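Local coordinates for protein galectin (Xenopus laevis, PDB 3WUD) that binds beta-galactosides such as lactose as a proto-type galectin, and probably laminin, at residues 7-12 / 131-136; 20-25 / 121-126; 46-51 / 107-112; 88-93 / 99-104. One frame throughout, in Å; residues are numbered along the deposited sequence. Where two conformers were deposited one is given.

Contact 1 of 4, residues 7-12 / 131-136; sequences MVMNNF and KAISLH
The Phe12 ring has the backbone oxygen Met9 O at its edge, in the ring plane and 3.7 Å from CE2. Across the gap Leu135 CD2 comes no nearer than 4.6 Å to Phe12 CD1, beyond the rim and well out of the ring plane, so the two side chains cover one another only loosely. Both also touch Leu20 of strand 19-26. Further along, two methionines converge on one isoleucine. Met7 brings its methyl CE to 4.4 Å from Ile133 CD1. Met9 starts out with CG opposite its backbone N (chi1 -158°) and then bends at the sulfur (chi3 -45°), which carries its CE to the end of Ile133, tip to tip; in the model this methyl sits closer to CD1 than carbons can, so its exact place is doubtful. Ile133 meets them because CG1 lies beside its own backbone N, chi1 -68°, and carries CD1 into the space between the sheets. The backbones themselves stay far apart, with Met9 CA 10.1 Å from Ile133 CA, and no hydrogen bond joins the segments. Each strand is the outer one of its sheet within the chain: 7-10 pairs with 120-126, and 129-135 with 19-26, where Lys131 and Ala132 form a classic beta bulge opposite Lys23. Both edges continue into antiparallel strands of the second subunit, whose Met9 packs on Met9 here. Two sheets running on across a shared interface are the hallmark of the galectin-1-like dimer of beta-sandwiches.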
# COMPACT_ATOMS: atom_id res chain seq x y z
N MET A 7 -2.54 2.27 -9.14
CA MET A 7 -2.79 1.45 -8.02
C MET A 7 -3.38 2.29 -6.94
O MET A 7 -3.08 3.50 -6.87
CB MET A 7 -1.53 0.79 -7.64
CG MET A 7 -0.54 1.54 -6.88
SD MET A 7 -0.43 0.53 -5.43
CE MET A 7 -1.11 1.67 -4.21
N VAL A 8 -4.23 1.67 -6.11
CA VAL A 8 -5.05 2.38 -5.18
C VAL A 8 -4.81 1.70 -3.81
O VAL A 8 -4.63 0.47 -3.75
CB VAL A 8 -6.54 2.21 -5.52
CG1 VAL A 8 -7.42 2.54 -4.30
CG2 VAL A 8 -6.88 3.09 -6.71
N MET A 9 -4.69 2.48 -2.78
CA MET A 9 -4.74 1.95 -1.38
C MET A 9 -5.86 2.66 -0.70
O MET A 9 -6.00 3.91 -0.81
CB MET A 9 -3.44 2.23 -0.65
CG MET A 9 -3.17 1.31 0.53
SD MET A 9 -1.55 1.56 1.37
CE MET A 9 -0.60 1.68 -0.13
N ASN A 10 -6.64 1.91 0.07
CA ASN A 10 -7.78 2.51 0.72
C ASN A 10 -7.94 1.95 2.15
O ASN A 10 -7.65 0.77 2.38
CB ASN A 10 -9.02 2.15 -0.15
CG ASN A 10 -10.31 2.88 0.27
OD1 ASN A 10 -11.41 2.27 0.37
ND2 ASN A 10 -10.22 4.16 0.47
N ASN A 11 -8.44 2.81 3.03
CA ASN A 11 -8.79 2.51 4.47
C ASN A 11 -7.60 2.15 5.30
O ASN A 11 -7.68 1.34 6.21
CB ASN A 11 -9.96 1.54 4.57
CG ASN A 11 -11.32 2.22 4.23
OD1 ASN A 11 -11.48 3.49 4.25
ND2 ASN A 11 -12.31 1.39 3.89
N PHE A 12 -6.45 2.76 4.96
CA PHE A 12 -5.38 2.98 5.92
C PHE A 12 -5.80 4.27 6.67
O PHE A 12 -6.79 4.91 6.34
CB PHE A 12 -4.03 3.10 5.22
CG PHE A 12 -3.92 4.30 4.28
CD1 PHE A 12 -3.32 5.49 4.71
CD2 PHE A 12 -4.43 4.25 2.97
CE1 PHE A 12 -3.24 6.61 3.91
CE2 PHE A 12 -4.39 5.37 2.18
CZ PHE A 12 -3.79 6.57 2.65
N LYS A 131 7.41 0.86 -5.27
CA LYS A 131 8.49 0.08 -4.65
C LYS A 131 8.11 -0.10 -3.18
O LYS A 131 8.12 -1.22 -2.72
CB LYS A 131 9.86 0.79 -4.84
CG LYS A 131 11.04 0.26 -4.02
CD LYS A 131 11.36 -1.20 -4.21
CE LYS A 131 12.21 -1.72 -3.04
NZ LYS A 131 11.84 -1.14 -1.68
N ALA A 132 7.78 0.96 -2.45
CA ALA A 132 7.43 0.83 -1.03
C ALA A 132 6.52 1.99 -0.60
O ALA A 132 6.65 3.13 -1.10
CB ALA A 132 8.67 0.83 -0.16
N ILE A 133 5.66 1.70 0.38
CA ILE A 133 4.96 2.75 1.14
C ILE A 133 5.19 2.54 2.63
O ILE A 133 5.18 1.40 3.13
CB ILE A 133 3.43 2.77 0.84
CG1 ILE A 133 3.24 3.24 -0.61
CG2 ILE A 133 2.66 3.72 1.81
CD1 ILE A 133 1.88 3.00 -1.24
N SER A 134 5.37 3.63 3.38
CA SER A 134 5.44 3.48 4.82
C SER A 134 4.81 4.65 5.56
O SER A 134 4.79 5.81 5.05
CB SER A 134 6.88 3.24 5.28
OG SER A 134 7.65 4.38 5.03
N LEU A 135 4.28 4.38 6.76
CA LEU A 135 3.64 5.42 7.57
C LEU A 135 4.51 5.78 8.75
O LEU A 135 5.05 4.89 9.43
CB LEU A 135 2.28 4.97 8.05
CG LEU A 135 1.43 4.44 6.91
CD1 LEU A 135 0.17 3.76 7.47
CD2 LEU A 135 1.11 5.53 5.89
N HIS A 136 4.71 7.06 8.97
CA HIS A 136 5.50 7.52 10.10
C HIS A 136 4.60 8.39 10.96
O HIS A 136 3.78 7.87 11.74
CB HIS A 136 6.73 8.27 9.61
CG HIS A 136 7.50 7.51 8.57
ND1 HIS A 136 8.41 6.52 8.89
CD2 HIS A 136 7.46 7.55 7.21
CE1 HIS A 136 8.92 6.02 7.79
NE2 HIS A 136 8.36 6.62 6.75
OXT HIS A 136 4.61 9.61 10.83

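Contact 2 of 4, residues 20-25 / 121-126; sequences LELKGF and TFLSMD
Leu22 holds CG opposite its backbone N (chi1 -166°), while Met125 tucks CG between its own N and carbonyl carbon (chi1 64°); these two choices send the side chains from facing sheets into the same layer. Met125 then bends at the sulfur, with chi3 at -111°, and its end runs slantwise over the leucine fork. One branch, Leu22 CD1, makes the close contact, touching Met125 SD at 3.6 Å. The other, Leu22 CD2, lies 4.2 Å from the methyl Met125 CE and about as far from the sulfur. CD1 serves a second neighbour as well, Leu123 CD2 at 4.4 Å, and thus bridges two residues that point inward from the same strand. Leu20 follows more loosely, its CD1 standing 4.9 Å from Leu123 CD2. No polar bond crosses between the segments; the join is wholly apolar and buried. Neighbouring strands fill in around it: Met7 packs on Leu123 and Met125, Ile133 on Leu22, and Ile35 and Leu37 on Leu123. The alternating residue Ser124 points the other way, and its OG is hydrogen-bonded to Asn36 ND2; the OD1 of that asparagine in turn meets ND1 of the sugar-binding His47, a second-shell link to the lectin site. Leucines and a methionine alternating inward from two antiparallel sheets form part of the hydrophobic core of the galectin beta-sandwich.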
# COMPACT_ATOMS: atom_id res chain seq x y z
N LEU A 20 3.35 9.97 5.27
CA LEU A 20 3.26 8.79 4.45
C LEU A 20 4.41 8.97 3.45
O LEU A 20 4.48 9.98 2.76
CB LEU A 20 1.90 8.74 3.77
CG LEU A 20 1.66 7.59 2.77
CD1 LEU A 20 0.21 7.43 2.36
CD2 LEU A 20 2.46 7.76 1.48
N GLU A 21 5.35 8.06 3.47
CA GLU A 21 6.46 8.06 2.50
C GLU A 21 6.20 7.10 1.41
O GLU A 21 5.86 5.96 1.67
CB GLU A 21 7.78 7.64 3.16
CG GLU A 21 8.93 7.67 2.15
CD GLU A 21 10.09 6.76 2.52
OE1 GLU A 21 10.63 6.06 1.61
OE2 GLU A 21 10.44 6.76 3.71
N LEU A 22 6.35 7.54 0.15
CA LEU A 22 6.20 6.68 -1.02
C LEU A 22 7.54 6.60 -1.77
O LEU A 22 8.17 7.62 -1.99
CB LEU A 22 5.12 7.21 -1.97
CG LEU A 22 4.62 6.24 -3.05
CD1 LEU A 22 3.11 6.29 -3.20
CD2 LEU A 22 5.28 6.48 -4.42
N LYS A 23 7.95 5.39 -2.13
CA LYS A 23 9.10 5.20 -3.00
C LYS A 23 8.61 4.46 -4.24
O LYS A 23 7.88 3.49 -4.14
CB LYS A 23 10.20 4.40 -2.26
CG LYS A 23 11.51 4.28 -3.03
CD LYS A 23 12.58 3.59 -2.19
CE LYS A 23 13.26 4.55 -1.25
NZ LYS A 23 14.37 3.87 -0.50
N GLY A 24 9.07 4.85 -5.43
CA GLY A 24 8.57 4.26 -6.64
C GLY A 24 9.61 4.45 -7.74
O GLY A 24 10.54 5.25 -7.58
N PHE A 25 9.39 3.80 -8.88
CA PHE A 25 10.29 3.88 -10.02
C PHE A 25 9.59 4.60 -11.17
O PHE A 25 8.51 4.23 -11.53
CB PHE A 25 10.78 2.49 -10.50
CG PHE A 25 11.86 2.57 -11.58
CD1 PHE A 25 13.21 2.56 -11.24
CD2 PHE A 25 11.50 2.64 -12.91
CE1 PHE A 25 14.19 2.63 -12.23
CE2 PHE A 25 12.48 2.71 -13.93
CZ PHE A 25 13.80 2.73 -13.57
N THR A 121 -7.35 8.61 4.27
CA THR A 121 -7.64 7.20 4.12
C THR A 121 -7.50 6.64 2.70
O THR A 121 -7.78 5.49 2.49
CB THR A 121 -9.06 6.89 4.64
OG1 THR A 121 -10.01 7.59 3.80
CG2 THR A 121 -9.13 7.30 6.10
N PHE A 122 -7.10 7.46 1.75
CA PHE A 122 -7.05 7.06 0.37
C PHE A 122 -5.78 7.54 -0.33
O PHE A 122 -5.40 8.68 -0.16
CB PHE A 122 -8.27 7.60 -0.39
CG PHE A 122 -8.31 7.22 -1.87
CD1 PHE A 122 -7.79 8.06 -2.83
CD2 PHE A 122 -8.92 6.05 -2.27
CE1 PHE A 122 -7.87 7.76 -4.17
CE2 PHE A 122 -9.02 5.73 -3.64
CZ PHE A 122 -8.43 6.56 -4.56
N LEU A 123 -5.22 6.67 -1.12
CA LEU A 123 -4.06 6.94 -1.92
C LEU A 123 -4.24 6.33 -3.31
O LEU A 123 -4.70 5.19 -3.49
CB LEU A 123 -2.86 6.29 -1.26
CG LEU A 123 -1.55 6.29 -2.07
CD1 LEU A 123 -1.32 5.42 -3.31
CD2 LEU A 123 -1.04 7.64 -2.37
N SER A 124 -3.88 7.07 -4.34
CA SER A 124 -3.76 6.39 -5.64
C SER A 124 -2.55 6.95 -6.39
O SER A 124 -2.06 8.00 -6.12
CB SER A 124 -5.02 6.46 -6.51
OG SER A 124 -5.32 7.81 -6.88
N MET A 125 -2.06 6.20 -7.34
CA MET A 125 -0.92 6.71 -8.09
C MET A 125 -0.95 6.18 -9.51
O MET A 125 -1.53 5.11 -9.79
CB MET A 125 0.37 6.39 -7.38
CG MET A 125 0.62 4.90 -7.29
SD MET A 125 1.94 4.55 -6.13
CE MET A 125 3.29 3.98 -7.13
N ASP A 126 -0.30 6.89 -10.41
CA ASP A 126 -0.38 6.58 -11.82
C ASP A 126 0.96 7.05 -12.45
O ASP A 126 1.48 8.07 -12.08
CB ASP A 126 -1.58 7.31 -12.44
CG ASP A 126 -1.87 6.91 -13.90
OD1 ASP A 126 -1.58 5.76 -14.37
OD2 ASP A 126 -2.43 7.79 -14.57

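Contact 3 of 4, residues 46-51 / 107-112. With GAL (beta-D-galactopyranose), chain B; GLC (alpha-D-glucopyranose), chain C.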
# COMPACT_ATOMS: atom_id res chain seq x y z
N ILE A 46 -4.67 16.20 -1.92
CA ILE A 46 -3.58 16.56 -2.90
C ILE A 46 -3.53 15.59 -4.09
O ILE A 46 -3.61 14.38 -3.99
CB ILE A 46 -2.17 16.75 -2.24
CG1 ILE A 46 -1.17 17.37 -3.24
CG2 ILE A 46 -1.68 15.44 -1.72
CD1 ILE A 46 0.13 17.80 -2.55
N HIS A 47 -3.38 16.20 -5.28
CA HIS A 47 -3.00 15.59 -6.51
C HIS A 47 -1.65 16.19 -6.78
O HIS A 47 -1.55 17.42 -6.98
CB HIS A 47 -4.00 15.93 -7.62
CG HIS A 47 -3.55 15.59 -9.02
ND1 HIS A 47 -3.54 14.31 -9.52
CD2 HIS A 47 -3.17 16.39 -10.03
CE1 HIS A 47 -3.19 14.35 -10.80
NE2 HIS A 47 -3.01 15.61 -11.13
N PHE A 48 -0.62 15.36 -6.69
CA PHE A 48 0.78 15.71 -6.78
C PHE A 48 1.30 15.18 -8.11
O PHE A 48 1.34 13.96 -8.32
CB PHE A 48 1.53 15.04 -5.63
CG PHE A 48 3.00 15.23 -5.66
CD1 PHE A 48 3.56 16.40 -5.16
CD2 PHE A 48 3.84 14.25 -6.18
CE1 PHE A 48 4.93 16.58 -5.16
CE2 PHE A 48 5.23 14.42 -6.22
CZ PHE A 48 5.76 15.62 -5.73
N ASN A 49 1.52 16.06 -9.08
CA ASN A 49 1.75 15.68 -10.46
C ASN A 49 3.04 16.30 -11.15
O ASN A 49 2.95 17.31 -11.82
CB ASN A 49 0.50 16.10 -11.25
CG ASN A 49 0.48 15.64 -12.71
OD1 ASN A 49 -0.14 16.30 -13.53
ND2 ASN A 49 1.10 14.52 -13.03
N PRO A 50 4.22 15.63 -10.94
CA PRO A 50 5.44 16.02 -11.58
C PRO A 50 5.25 15.73 -13.06
O PRO A 50 4.79 14.70 -13.43
CB PRO A 50 6.50 15.11 -10.93
CG PRO A 50 5.95 14.87 -9.57
CD PRO A 50 4.49 14.59 -9.93
N ARG A 51 5.57 16.72 -13.88
CA ARG A 51 5.39 16.70 -15.26
C ARG A 51 6.75 16.94 -15.94
O ARG A 51 7.33 18.06 -15.80
CB ARG A 51 4.45 17.81 -15.71
CG ARG A 51 3.05 17.63 -15.16
CD ARG A 51 2.05 18.66 -15.69
NE ARG A 51 0.69 18.40 -15.17
CZ ARG A 51 -0.33 19.25 -15.34
NH1 ARG A 51 -0.17 20.35 -16.04
NH2 ARG A 51 -1.54 18.96 -14.86
N GLN A 107 14.26 19.49 -0.48
CA GLN A 107 13.34 20.58 -0.79
C GLN A 107 11.96 20.20 -0.34
O GLN A 107 11.63 19.04 -0.42
CB GLN A 107 13.38 20.88 -2.28
CG GLN A 107 14.75 21.40 -2.66
CD GLN A 107 14.67 22.47 -3.72
OE1 GLN A 107 14.32 23.64 -3.43
NE2 GLN A 107 14.98 22.09 -4.97
N GLU A 108 11.20 21.17 0.13
CA GLU A 108 9.88 20.94 0.71
C GLU A 108 8.94 22.06 0.27
O GLU A 108 9.39 23.22 0.12
CB GLU A 108 9.97 21.07 2.22
CG GLU A 108 10.69 19.99 2.99
CD GLU A 108 10.83 20.38 4.45
OE1 GLU A 108 10.32 21.47 4.80
OE2 GLU A 108 11.40 19.60 5.24
N PHE A 109 7.63 21.79 0.21
CA PHE A 109 6.68 22.88 0.01
C PHE A 109 5.37 22.47 0.63
O PHE A 109 5.18 21.29 0.94
CB PHE A 109 6.56 23.22 -1.48
CG PHE A 109 5.93 22.12 -2.34
CD1 PHE A 109 4.54 22.03 -2.51
CD2 PHE A 109 6.74 21.20 -3.00
CE1 PHE A 109 4.00 21.00 -3.31
CE2 PHE A 109 6.19 20.22 -3.84
CZ PHE A 109 4.82 20.10 -3.95
N ASN A 110 4.51 23.43 0.91
CA ASN A 110 3.24 23.14 1.54
C ASN A 110 2.16 23.34 0.54
O ASN A 110 2.24 24.23 -0.30
CB ASN A 110 2.95 24.08 2.72
CG ASN A 110 3.99 23.98 3.81
OD1 ASN A 110 4.44 22.91 4.14
ND2 ASN A 110 4.39 25.12 4.32
N PHE A 111 1.09 22.62 0.74
CA PHE A 111 -0.12 22.67 -0.06
C PHE A 111 -1.33 22.78 0.85
O PHE A 111 -1.50 21.98 1.73
CB PHE A 111 -0.23 21.42 -0.99
CG PHE A 111 -1.36 21.52 -1.99
CD1 PHE A 111 -1.23 22.28 -3.15
CD2 PHE A 111 -2.54 20.80 -1.78
CE1 PHE A 111 -2.28 22.37 -4.05
CE2 PHE A 111 -3.62 20.93 -2.67
CZ PHE A 111 -3.47 21.71 -3.81
N PRO A 112 -2.18 23.76 0.62
CA PRO A 112 -3.26 23.96 1.55
C PRO A 112 -4.32 22.87 1.53
O PRO A 112 -4.62 22.27 0.50
CB PRO A 112 -3.82 25.31 1.11
CG PRO A 112 -3.55 25.40 -0.32
CD PRO A 112 -2.24 24.70 -0.50
C1 GAL B . -5.03 18.78 -15.83
C2 GAL B . -4.72 17.30 -16.04
C3 GAL B . -5.17 16.42 -14.88
C4 GAL B . -4.69 17.05 -13.56
C5 GAL B . -5.09 18.53 -13.52
C6 GAL B . -4.67 19.28 -12.28
O2 GAL B . -5.38 16.83 -17.20
O3 GAL B . -4.73 15.09 -15.10
O4 GAL B . -3.26 16.94 -13.47
O5 GAL B . -4.55 19.29 -14.61
O6 GAL B . -5.07 20.64 -12.27
C1 GLC C . -5.11 23.55 -17.89
C2 GLC C . -3.78 23.14 -17.30
C3 GLC C . -3.57 21.68 -17.02
C4 GLC C . -4.88 20.88 -16.83
C5 GLC C . -5.92 21.18 -17.91
C6 GLC C . -7.28 20.69 -17.52
O1 GLC C . -5.03 24.61 -18.80
O2 GLC C . -2.62 23.72 -17.86
O3 GLC C . -2.69 21.63 -15.89
O4 GLC C . -4.49 19.56 -16.93
O5 GLC C . -6.08 22.55 -18.14
O6 GLC C . -8.12 21.00 -18.64
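Galactose O4 is gripped from two sides: His47 NE2 is hydrogen-bonded to it at 2.7 Å, with the hydroxyl near the plane of the imidazole, and Arg51 NH2 donates to it at 3.0 Å. Asn49 OD1 lies close by, 3.2 Å from the same O4. The arginine also reaches the second sugar, where NH1 donates to glucose O3 at 2.8 Å and NH2 to that same oxygen at 3.1 Å. What steadies its guanidinium is Asn49, whose OD1 takes a fairly straight bond from Arg51 NE (2.8 Å, 163°); OD1 lies in the guanidinium plane, while NE stands 49° above the plane of the amide carbonyl. Asp57 holds NH1 in a salt bridge, and Asn36 fixes His47 through ND1. Glu74 binds both sugars, while Glu55 and Asn64 take further bonds to galactose. Behind this polar row, the alternate side chains enter the core. Ile46, with CG1 opposite its backbone N (chi1 -169°), slants over one face of the Phe111 ring and sets CD1 4.0 Å from Phe111 CB. Phe48 and Phe109 meet rim to rim instead, CE1 to CZ at 3.7 Å, each atom near the plane of the other ring. A strand with sugar-binding side chains outward and apolar residues inward, here His47, Asn49, Pro50 and Arg51 in sequence, carries the H-x-N-P-R motif of the galectin carbohydrate-recognition domain.

Contact 4 of 4, residues 88-93 / 99-104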
# COMPACT_ATOMS: atom_id res chain seq x y z
N THR A 88 12.43 7.37 -7.00
CA THR A 88 12.23 8.58 -6.24
C THR A 88 11.49 8.22 -4.95
O THR A 88 10.88 7.21 -4.91
CB THR A 88 11.49 9.65 -7.04
OG1 THR A 88 11.55 10.88 -6.29
CG2 THR A 88 10.03 9.20 -7.32
N SER A 89 11.62 9.06 -3.93
CA SER A 89 10.90 8.92 -2.66
C SER A 89 10.35 10.28 -2.27
O SER A 89 11.03 11.31 -2.41
CB SER A 89 11.82 8.33 -1.56
OG SER A 89 12.81 9.26 -1.24
N ILE A 90 9.08 10.34 -1.86
CA ILE A 90 8.45 11.59 -1.45
C ILE A 90 7.72 11.33 -0.12
O ILE A 90 7.11 10.22 0.00
CB ILE A 90 7.44 12.06 -2.54
CG1 ILE A 90 8.13 12.19 -3.92
CG2 ILE A 90 6.72 13.34 -2.14
CD1 ILE A 90 7.55 11.29 -4.97
N CYS A 91 7.74 12.30 0.83
CA CYS A 91 6.95 12.18 2.12
C CYS A 91 5.86 13.24 2.10
O CYS A 91 6.08 14.41 1.79
CB CYS A 91 7.72 12.26 3.50
SG CYS A 91 7.01 11.05 4.70
N PHE A 92 4.67 12.82 2.44
CA PHE A 92 3.53 13.72 2.61
C PHE A 92 3.19 13.80 4.08
O PHE A 92 2.83 12.80 4.62
CB PHE A 92 2.35 13.19 1.79
CG PHE A 92 2.67 13.04 0.32
CD1 PHE A 92 2.31 14.02 -0.59
CD2 PHE A 92 3.22 11.85 -0.13
CE1 PHE A 92 2.58 13.84 -1.94
CE2 PHE A 92 3.50 11.68 -1.44
CZ PHE A 92 3.18 12.69 -2.35
N GLU A 93 3.39 14.97 4.72
CA GLU A 93 3.17 15.15 6.14
C GLU A 93 1.84 15.87 6.29
O GLU A 93 1.63 16.90 5.63
CB GLU A 93 4.28 15.97 6.77
CG GLU A 93 3.99 16.37 8.21
CD GLU A 93 5.08 17.25 8.81
OE1 GLU A 93 6.24 17.04 8.45
OE2 GLU A 93 4.74 18.12 9.67
N LEU A 99 -0.72 20.20 3.84
CA LEU A 99 0.20 19.06 3.70
C LEU A 99 1.55 19.66 3.42
O LEU A 99 1.66 20.66 2.74
CB LEU A 99 -0.16 18.13 2.57
CG LEU A 99 -1.52 17.43 2.59
CD1 LEU A 99 -1.44 16.42 1.46
CD2 LEU A 99 -1.80 16.76 3.93
N LYS A 100 2.56 19.06 4.00
CA LYS A 100 3.92 19.42 3.71
C LYS A 100 4.48 18.29 2.86
O LYS A 100 4.42 17.11 3.27
CB LYS A 100 4.71 19.61 5.03
CG LYS A 100 6.19 19.83 4.86
CD LYS A 100 6.85 19.84 6.25
CE LYS A 100 7.57 21.15 6.51
NZ LYS A 100 6.63 22.30 6.48
N VAL A 101 5.00 18.64 1.68
CA VAL A 101 5.52 17.66 0.73
C VAL A 101 7.03 17.74 0.82
O VAL A 101 7.57 18.84 0.62
CB VAL A 101 5.14 17.97 -0.68
CG1 VAL A 101 5.74 16.97 -1.66
CG2 VAL A 101 3.59 18.05 -0.81
N LYS A 102 7.64 16.62 1.14
CA LYS A 102 9.14 16.57 1.37
C LYS A 102 9.78 15.69 0.32
O LYS A 102 9.45 14.50 0.17
CB LYS A 102 9.44 16.03 2.80
CG LYS A 102 8.64 16.60 3.91
CD LYS A 102 9.05 15.97 5.25
CE LYS A 102 8.03 16.21 6.33
NZ LYS A 102 8.11 15.13 7.35
N LEU A 103 10.71 16.27 -0.44
CA LEU A 103 11.35 15.65 -1.54
C LEU A 103 12.72 15.09 -1.10
O LEU A 103 13.28 15.50 -0.02
CB LEU A 103 11.49 16.64 -2.66
CG LEU A 103 10.14 17.23 -3.13
CD1 LEU A 103 10.36 18.31 -4.15
CD2 LEU A 103 9.22 16.12 -3.64
N SER A 104 13.23 14.20 -1.94
CA SER A 104 14.42 13.40 -1.70
C SER A 104 15.68 14.23 -1.56
O SER A 104 16.61 13.80 -0.91
CB SER A 104 14.64 12.39 -2.86
OG SER A 104 14.75 13.05 -4.16
O HOH W 1 13.53 12.40 -6.22
O HOH W 2 11.61 13.37 -4.40
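Strands 86-95 and 98-103 form a beta hairpin in the galectin sandwich, and here it is tight at the Glu93 end and loose at Ser104. In the tight part Cys91 and Lys102 make a hydrogen-bonded antiparallel pair, Cys91 N to Lys102 O 2.9 Å and Lys102 N to Cys91 O 2.8 Å; Glu93 and Lys100 repeat it with Glu93 N 2.8 Å from Lys100 O. On the core side Ile90 and Val101 lie alongside each other, CG2 to CG1 at 3.8 Å, and Leu103 CD2 sits 4.0 Å from the same Ile90 methyl. Phe92 adds CD1 next to Val101 CG2, and its ring meets that of Phe48 edge-to-face. The outward face is polar: Glu93 OE2 is bound to Gln95, while NZ of the extended Lys102 forms a salt bridge with Glu93 OE1, its hydrogen bond weak and the place of OE1 unsure. Cys91 joins Cys19 in a disulfide on this face. Toward the far end direct pairing gives way to solvent, the gap between Ser89 and Ser104 being bridged by a water that donates to Ser89 O at 2.9 Å and accepts from Ser104 N at 3.1 Å.

How the contacts relate
From the N terminus, strand 7-10 opens contact 1, which closes only at the last strand and so spans nearly the whole chain. Contact 2 begins at 20-25 and ends at 121-126, within that span. Contact 3 lies within contact 2, and contact 4, a local hairpin, within contact 3; none of them cross. Contacts 1, 2 and 3 each tie one sheet to the other, at the dimer edge, the middle and the sugar-binding region, whereas contact 4 stays in a single sheet. Backbone pairing connects them: Met9 N with Leu123 O, Ala132 O with Lys23 N, Leu22 N with Ile90 O, and Val101 N with Phe109 O.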